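Local atomic coordinates of BolA (Coxiella burnetii, PDB entry 3TR3), a protein that is of unknown function but belongs to the BolA/IbaG family, is probably stress-induced, and binds a cobalt ion in this crystal. Residues V23-G28 with E34-C39; L53-L58 with H67-K72. One frame throughout, in Å; residues are numbered along the deposited sequence.

Contact 1: V23-G28 with E34-C39; sequences VISAEG and EAVVLC
Ile24 and Leu38 meet at one end of the beta hairpin of this BolA-family domain, formed by strands 22-28 and 32-38. The strands run antiparallel, with axes 4.8 Å apart in this part. The two side chains cross at about a right angle. Ile24 CG2 lies 4.0 Å from Leu38 CG, and Ile24 CD1 touches Leu38 CD2. Ile24 also meets Val36, obliquely, with its CG1 3.8 Å from Val36 CG1. With chi1 at 66°, CG1 is flanked by both the backbone N and C, and it and CD1 come against Val36 CG1. Tyr79 of helix 76-80 touches both Ile24 and Leu38, and Ile24 of the second subunit packs on Ile24.

Ser25 and Val36 form a hydrogen-bonded pair. Val36 N donates to Ser25 O at 2.9 Å, and Ser25 CB rests against Val36 CG2. Ala26 and Ala35 are a non-hydrogen-bonded pair. Their methyls share a face with Val23 and Val37. Helix 7-17 lies on that face, with Ile14 against Val23. The bond from Ile24 N to Val36 O is weak.

Glu27 and Glu34 are gripped by two backbone bonds. Glu27 N donates to Glu34 O at 2.9 Å, and Glu34 N to Glu27 O at 2.8 Å. The sheet continues past Ser25-Glu27 as a parallel ladder with a strand of the second subunit. Thr7 of that subunit bonds to Ser25 OG through its OG1 and to Glu27 OE2 through its backbone N. Both glutamates rise on the Ser25-Val36 face with extended chains. Their carboxylate planes are 59° apart, and the like-charged Glu27 OE1 and Glu34 OE1 come within 3.6 Å.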
ATOM      1  N   VAL B  23       3.501   3.774  -3.958  1.00 26.44           N
ATOM      2  CA  VAL B  23       2.569   4.077  -2.859  1.00 27.88           C
ATOM      3  C   VAL B  23       2.408   2.821  -1.925  1.00 32.88           C
ATOM      4  O   VAL B  23       1.652   1.883  -2.224  1.00 37.78           O
ATOM      5  CB  VAL B  23       1.208   4.646  -3.362  1.00 33.09           C
ATOM      6  CG1 VAL B  23       0.351   5.130  -2.200  1.00 33.09           C
ATOM      7  CG2 VAL B  23       1.429   5.774  -4.363  1.00 28.38           C
ATOM      8  N   ILE B  24       3.166   2.799  -0.829  1.00 28.01           N
ATOM      9  CA  ILE B  24       3.218   1.637   0.038  1.00 33.07           C
ATOM     10  C   ILE B  24       2.001   1.552   0.979  1.00 35.00           C
ATOM     11  O   ILE B  24       1.703   0.498   1.530  1.00 32.25           O
ATOM     12  CB  ILE B  24       4.541   1.534   0.849  1.00 33.38           C
ATOM     13  CG1 ILE B  24       4.659   2.680   1.844  1.00 30.96           C
ATOM     14  CG2 ILE B  24       5.765   1.368  -0.091  1.00 23.62           C
ATOM     15  CD1 ILE B  24       5.794   2.479   2.794  1.00 31.52           C
ATOM     16  N   SER B  25       1.297   2.659   1.143  1.00 33.26           N
ATOM     17  CA  SER B  25       0.085   2.629   1.903  1.00 32.96           C
ATOM     18  C   SER B  25      -0.856   3.719   1.427  1.00 34.26           C
ATOM     19  O   SER B  25      -0.464   4.860   1.331  1.00 34.04           O
ATOM     20  CB  SER B  25       0.404   2.782   3.376  1.00 33.94           C
ATOM     21  OG  SER B  25      -0.753   3.132   4.102  1.00 34.31           O
ATOM     22  N   ALA B  26      -2.094   3.347   1.108  1.00 35.02           N
ATOM     23  CA  ALA B  26      -3.155   4.294   0.770  1.00 32.70           C
ATOM     24  C   ALA B  26      -4.462   3.982   1.563  1.00 33.38           C
ATOM     25  O   ALA B  26      -5.005   2.887   1.449  1.00 30.64           O
ATOM     26  CB  ALA B  26      -3.414   4.255  -0.744  1.00 28.88           C
ATOM     27  N   GLU B  27      -4.953   4.948   2.345  1.00 33.66           N
ATOM     28  CA  GLU B  27      -6.124   4.769   3.222  1.00 36.70           C
ATOM     29  C   GLU B  27      -7.087   5.924   3.066  1.00 38.40           C
ATOM     30  O   GLU B  27      -6.661   7.024   2.671  1.00 35.14           O
ATOM     31  CB  GLU B  27      -5.726   4.625   4.711  1.00 34.74           C
ATOM     32  CG  GLU B  27      -4.857   3.398   4.987  1.00 39.90           C
ATOM     33  CD  GLU B  27      -4.380   3.313   6.446  1.00 49.32           C
ATOM     34  OE1 GLU B  27      -3.495   4.141   6.837  1.00 46.42           O
ATOM     35  OE2 GLU B  27      -4.892   2.406   7.189  1.00 50.30           O
ATOM     36  N   GLY B  28      -8.372   5.661   3.358  1.00 36.48           N
ATOM     37  CA  GLY B  28      -9.440   6.660   3.306  1.00 32.22           C
ATOM     38  C   GLY B  28     -10.813   6.179   2.842  1.00 35.01           C
ATOM     39  O   GLY B  28     -11.009   5.018   2.518  1.00 38.75           O
ATOM     40  N   GLU B  34      -5.049   9.290   3.224  1.00 37.97           N
ATOM     41  CA  GLU B  34      -3.650   9.376   3.647  1.00 41.36           C
ATOM     42  C   GLU B  34      -2.869   8.452   2.754  1.00 39.92           C
ATOM     43  O   GLU B  34      -3.314   7.345   2.447  1.00 41.53           O
ATOM     44  CB  GLU B  34      -3.448   8.900   5.083  1.00 48.60           C
ATOM     45  CG  GLU B  34      -4.216   9.668   6.126  1.00 64.05           C
ATOM     46  CD  GLU B  34      -4.362   8.874   7.423  1.00 81.92           C
ATOM     47  OE1 GLU B  34      -4.125   7.637   7.407  1.00 85.56           O
ATOM     48  OE2 GLU B  34      -4.715   9.488   8.459  1.00 88.19           O
ATOM     49  N   ALA B  35      -1.690   8.897   2.347  1.00 34.93           N
ATOM     50  CA  ALA B  35      -0.834   8.099   1.500  1.00 27.45           C
ATOM     51  C   ALA B  35       0.602   8.195   2.013  1.00 31.68           C
ATOM     52  O   ALA B  35       1.015   9.242   2.513  1.00 36.17           O
ATOM     53  CB  ALA B  35      -0.941   8.575   0.032  1.00 27.31           C
ATOM     54  N   VAL B  36       1.337   7.088   1.931  1.00 27.50           N
ATOM     55  CA  VAL B  36       2.741   7.056   2.268  1.00 28.48           C
ATOM     56  C   VAL B  36       3.364   6.759   0.936  1.00 31.58           C
ATOM     57  O   VAL B  36       2.973   5.795   0.277  1.00 29.33           O
ATOM     58  CB  VAL B  36       3.109   5.970   3.300  1.00 27.78           C
ATOM     59  CG1 VAL B  36       4.578   6.061   3.675  1.00 25.59           C
ATOM     60  CG2 VAL B  36       2.212   6.072   4.557  1.00 25.56           C
ATOM     61  N   VAL B  37       4.255   7.661   0.499  1.00 29.82           N
ATOM     62  CA  VAL B  37       4.842   7.612  -0.834  1.00 27.48           C
ATOM     63  C   VAL B  37       6.352   7.531  -0.701  1.00 30.61           C
ATOM     64  O   VAL B  37       6.951   8.292   0.074  1.00 28.13           O
ATOM     65  CB  VAL B  37       4.463   8.850  -1.688  1.00 35.70           C
ATOM     66  CG1 VAL B  37       4.977   8.672  -3.110  1.00 23.40           C
ATOM     67  CG2 VAL B  37       2.971   9.024  -1.721  1.00 23.08           C
ATOM     68  N   LEU B  38       6.946   6.567  -1.407  1.00 30.70           N
ATOM     69  CA  LEU B  38       8.384   6.441  -1.494  1.00 28.24           C
ATOM     70  C   LEU B  38       8.776   6.888  -2.896  1.00 33.63           C
ATOM     71  O   LEU B  38       8.146   6.471  -3.875  1.00 34.01           O
ATOM     72  CB  LEU B  38       8.892   5.002  -1.217  1.00 23.41           C
ATOM     73  CG  LEU B  38       8.501   4.254   0.075  1.00 33.56           C
ATOM     74  CD1 LEU B  38       9.380   2.993   0.419  1.00 23.84           C
ATOM     75  CD2 LEU B  38       8.392   5.157   1.288  1.00 30.17           C
ATOM     76  N   CYS B  39       9.807   7.740  -2.980  1.00 30.54           N
ATOM     77  CA  CYS B  39      10.396   8.166  -4.250  1.00 30.25           C
ATOM     78  C   CYS B  39      11.844   8.655  -4.020  1.00 36.47           C
ATOM     79  O   CYS B  39      12.077   9.506  -3.149  1.00 34.98           O
ATOM     80  CB  CYS B  39       9.551   9.286  -4.862  1.00 24.00           C
ATOM     81  SG  CYS B  39       9.930   9.614  -6.584  1.00 31.73           S
TER

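Contact 2: L53-L58 with H67-K72; sequences LVYNAL and HALSLK. With CO (cobalt (II) ion), chain D.
Tyr55 reaches from the helix to the strand and donates its hydroxyl to the backbone of Leu69. OH lies 3.1 Å from Leu69 O, and the hydroxyl lies nearly in line with the carbonyl bond (164°). The acceptor sits at the ring edge, near the ring plane. Leu71 passes alongside the tyrosine in the opposite sense, and its CD1 approaches Tyr55 CE1 obliquely, at 3.6 Å. That same methyl meets Val54. Here the side chains reach toward each other tip to tip, with Val54 CG1 3.7 Å from Leu71 CD1. The chi1 of 170° at Val54 turns CG1 to where it touches both methyls of Leu71. One turn on, Leu58 CD1 and Leu69 CD2 also meet tip to tip, at 3.5 Å.

This is a helix lying across one face of a mixed sheet in an alpha+beta fold, the BolA fold, which resembles a class II KH domain. Helix 47-57 covers strand 68-74, and the local axes are 10.8 Å apart. Leu69 and Leu71 point to the helix, whereas the CB of Ser70 points away. Further out, Ile14 of helix 7-17 packs on Val54 and Leu58, and Trp13 also touches Leu58. Met62 of helix 59-65 borders Tyr55 and Leu69. On strand 32-38, Phe33 and Ala35 touch Leu69, and Ala35 also touches Leu71. Just before the strand, His67 NE2 binds the cobalt ion at 2.2 Å, and His32 is its second ligand in the chain.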
ATOM      1  N   LEU B  53       5.261  17.834  -5.484  1.00 29.72           N
ATOM      2  CA  LEU B  53       5.488  16.934  -6.613  1.00 31.94           C
ATOM      3  C   LEU B  53       4.342  15.900  -6.722  1.00 37.24           C
ATOM      4  O   LEU B  53       3.889  15.577  -7.830  1.00 36.92           O
ATOM      5  CB  LEU B  53       6.831  16.231  -6.490  1.00 31.75           C
ATOM      6  CG  LEU B  53       8.023  17.014  -7.038  1.00 41.33           C
ATOM      7  CD1 LEU B  53       9.354  16.250  -6.836  1.00 43.58           C
ATOM      8  CD2 LEU B  53       7.789  17.391  -8.522  1.00 41.16           C
ATOM      9  N   VAL B  54       3.882  15.405  -5.561  1.00 33.32           N
ATOM     10  CA  VAL B  54       2.851  14.398  -5.509  1.00 32.76           C
ATOM     11  C   VAL B  54       1.491  14.987  -5.935  1.00 32.27           C
ATOM     12  O   VAL B  54       0.802  14.408  -6.789  1.00 29.02           O
ATOM     13  CB  VAL B  54       2.771  13.711  -4.110  1.00 33.55           C
ATOM     14  CG1 VAL B  54       1.531  12.843  -4.037  1.00 23.90           C
ATOM     15  CG2 VAL B  54       4.044  12.883  -3.817  1.00 27.47           C
ATOM     16  N   TYR B  55       1.133  16.150  -5.385  1.00 28.97           N
ATOM     17  CA  TYR B  55      -0.103  16.819  -5.780  1.00 29.98           C
ATOM     18  C   TYR B  55      -0.079  17.153  -7.265  1.00 34.77           C
ATOM     19  O   TYR B  55      -1.106  17.121  -7.931  1.00 37.18           O
ATOM     20  CB  TYR B  55      -0.309  18.110  -5.003  1.00 31.34           C
ATOM     21  CG  TYR B  55      -0.468  17.932  -3.519  1.00 37.53           C
ATOM     22  CD1 TYR B  55      -1.167  16.842  -3.014  1.00 38.14           C
ATOM     23  CD2 TYR B  55       0.062  18.862  -2.611  1.00 37.55           C
ATOM     24  CE1 TYR B  55      -1.323  16.657  -1.650  1.00 40.19           C
ATOM     25  CE2 TYR B  55      -0.093  18.683  -1.226  1.00 37.39           C
ATOM     26  CZ  TYR B  55      -0.793  17.572  -0.753  1.00 42.93           C
ATOM     27  OH  TYR B  55      -1.001  17.347   0.612  1.00 48.26           O
ATOM     28  N   ASN B  56       1.099  17.518  -7.774  1.00 32.15           N
ATOM     29  CA  ASN B  56       1.229  17.862  -9.180  1.00 31.16           C
ATOM     30  C   ASN B  56       1.103  16.628 -10.090  1.00 30.15           C
ATOM     31  O   ASN B  56       0.463  16.686 -11.137  1.00 28.49           O
ATOM     32  CB  ASN B  56       2.549  18.620  -9.408  1.00 37.40           C
ATOM     33  CG  ASN B  56       2.733  19.060 -10.844  1.00 42.52           C
ATOM     34  OD1 ASN B  56       3.298  18.312 -11.651  1.00 46.85           O
ATOM     35  ND2 ASN B  56       2.263  20.274 -11.176  1.00 40.05           N
ATOM     36  N   ALA B  57       1.737  15.527  -9.681  1.00 29.02           N
ATOM     37  CA  ALA B  57       1.551  14.224 -10.300  1.00 30.68           C
ATOM     38  C   ALA B  57       0.072  13.772 -10.366  1.00 37.11           C
ATOM     39  O   ALA B  57      -0.279  13.019 -11.250  1.00 36.98           O
ATOM     40  CB  ALA B  57       2.398  13.161  -9.570  1.00 30.48           C
ATOM     41  N   LEU B  58      -0.784  14.206  -9.433  1.00 38.29           N
ATOM     42  CA  LEU B  58      -2.193  13.786  -9.433  1.00 33.30           C
ATOM     43  C   LEU B  58      -3.028  14.650 -10.360  1.00 32.87           C
ATOM     44  O   LEU B  58      -4.199  14.343 -10.637  1.00 32.71           O
ATOM     45  CB  LEU B  58      -2.787  13.797  -8.019  1.00 32.70           C
ATOM     46  CG  LEU B  58      -2.412  12.650  -7.084  1.00 30.11           C
ATOM     47  CD1 LEU B  58      -2.644  13.026  -5.648  1.00 27.22           C
ATOM     48  CD2 LEU B  58      -3.185  11.364  -7.423  1.00 29.61           C
ATOM     49  N   HIS B  67     -10.987  15.263  -2.377  1.00 36.59           N
ATOM     50  CA  HIS B  67     -11.323  16.340  -1.458  1.00 33.75           C
ATOM     51  C   HIS B  67     -10.143  16.670  -0.521  1.00 34.30           C
ATOM     52  O   HIS B  67      -9.773  17.847  -0.350  1.00 31.93           O
ATOM     53  CB  HIS B  67     -12.656  16.000  -0.730  1.00 33.70           C
ATOM     54  CG  HIS B  67     -12.901  16.751   0.549  1.00 35.36           C
ATOM     55  ND1 HIS B  67     -13.404  18.035   0.585  1.00 32.43           N
ATOM     56  CD2 HIS B  67     -12.773  16.363   1.845  1.00 37.66           C
ATOM     57  CE1 HIS B  67     -13.533  18.424   1.841  1.00 30.74           C
ATOM     58  NE2 HIS B  67     -13.156  17.427   2.623  1.00 37.06           N
ATOM     59  N   ALA B  68      -9.534  15.654   0.086  1.00 34.09           N
ATOM     60  CA  ALA B  68      -8.430  15.897   1.035  1.00 29.71           C
ATOM     61  C   ALA B  68      -7.457  14.755   1.006  1.00 30.63           C
ATOM     62  O   ALA B  68      -7.866  13.589   0.928  1.00 36.70           O
ATOM     63  CB  ALA B  68      -8.942  16.126   2.448  1.00 29.42           C
ATOM     64  N   LEU B  69      -6.169  15.087   0.992  1.00 30.87           N
ATOM     65  CA  LEU B  69      -5.138  14.082   0.892  1.00 31.13           C
ATOM     66  C   LEU B  69      -3.956  14.457   1.758  1.00 34.72           C
ATOM     67  O   LEU B  69      -3.315  15.413   1.499  1.00 40.65           O
ATOM     68  CB  LEU B  69      -4.699  13.920  -0.550  1.00 32.19           C
ATOM     69  CG  LEU B  69      -3.494  13.005  -0.743  1.00 29.30           C
ATOM     70  CD1 LEU B  69      -3.744  11.606  -0.109  1.00 23.17           C
ATOM     71  CD2 LEU B  69      -3.168  12.893  -2.213  1.00 24.61           C
ATOM     72  N   SER B  70      -3.689  13.679   2.794  1.00 38.84           N
ATOM     73  CA  SER B  70      -2.615  13.900   3.742  1.00 31.44           C
ATOM     74  C   SER B  70      -1.457  12.987   3.323  1.00 31.37           C
ATOM     75  O   SER B  70      -1.701  11.864   2.894  1.00 34.66           O
ATOM     76  CB  SER B  70      -3.173  13.548   5.130  1.00 37.25           C
ATOM     77  OG  SER B  70      -2.172  13.293   6.086  1.00 46.37           O
ATOM     78  N   LEU B  71      -0.204  13.447   3.396  1.00 32.38           N
ATOM     79  CA  LEU B  71       0.930  12.652   2.843  1.00 34.22           C
ATOM     80  C   LEU B  71       2.066  12.442   3.815  1.00 34.27           C
ATOM     81  O   LEU B  71       2.382  13.332   4.591  1.00 35.00           O
ATOM     82  CB  LEU B  71       1.549  13.271   1.560  1.00 22.68           C
ATOM     83  CG  LEU B  71       0.700  13.563   0.326  1.00 31.06           C
ATOM     84  CD1 LEU B  71       1.439  14.543  -0.698  1.00 23.77           C
ATOM     85  CD2 LEU B  71       0.258  12.258  -0.367  1.00 29.53           C
ATOM     86  N   LYS B  72       2.660  11.253   3.767  1.00 35.57           N
ATOM     87  CA  LYS B  72       4.022  11.055   4.257  1.00 37.02           C
ATOM     88  C   LYS B  72       4.896  10.632   3.085  1.00 36.34           C
ATOM     89  O   LYS B  72       4.580   9.665   2.394  1.00 35.78           O
ATOM     90  CB  LYS B  72       4.124  10.040   5.376  1.00 35.70           C
ATOM     91  CG  LYS B  72       3.414  10.431   6.642  1.00 43.74           C
ATOM     92  CD  LYS B  72       3.317   9.225   7.612  1.00 59.09           C
ATOM     93  CE  LYS B  72       2.633   9.627   8.913  1.00 60.50           C
ATOM     94  NZ  LYS B  72       2.431   8.461   9.802  1.00 63.71           N
TER
HETATM   95 CO    CO D  80     -13.767  17.355   4.784  1.00 37.35          CO

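How the contacts relate
Along the chain the two contacts come in series. Helix 7-17 comes first. Contact 1 then pairs strand 22-28 with strand 32-38 and closes the short hairpin turn. The chain goes on into helix 47-57, which opens contact 2. That contact closes round helix 59-65, when the chain returns as strand 68-74. The loops neither nest nor cross. They join in the sheet, where strand 68-74 lies parallel to strand 32-38. Ala35 O and Val37 N probably bond to Lys72 N and O, and Ala35 CB packs on Leu71 CD2. Strand 32-38 thus links the hairpin to the strand under helix 47-57.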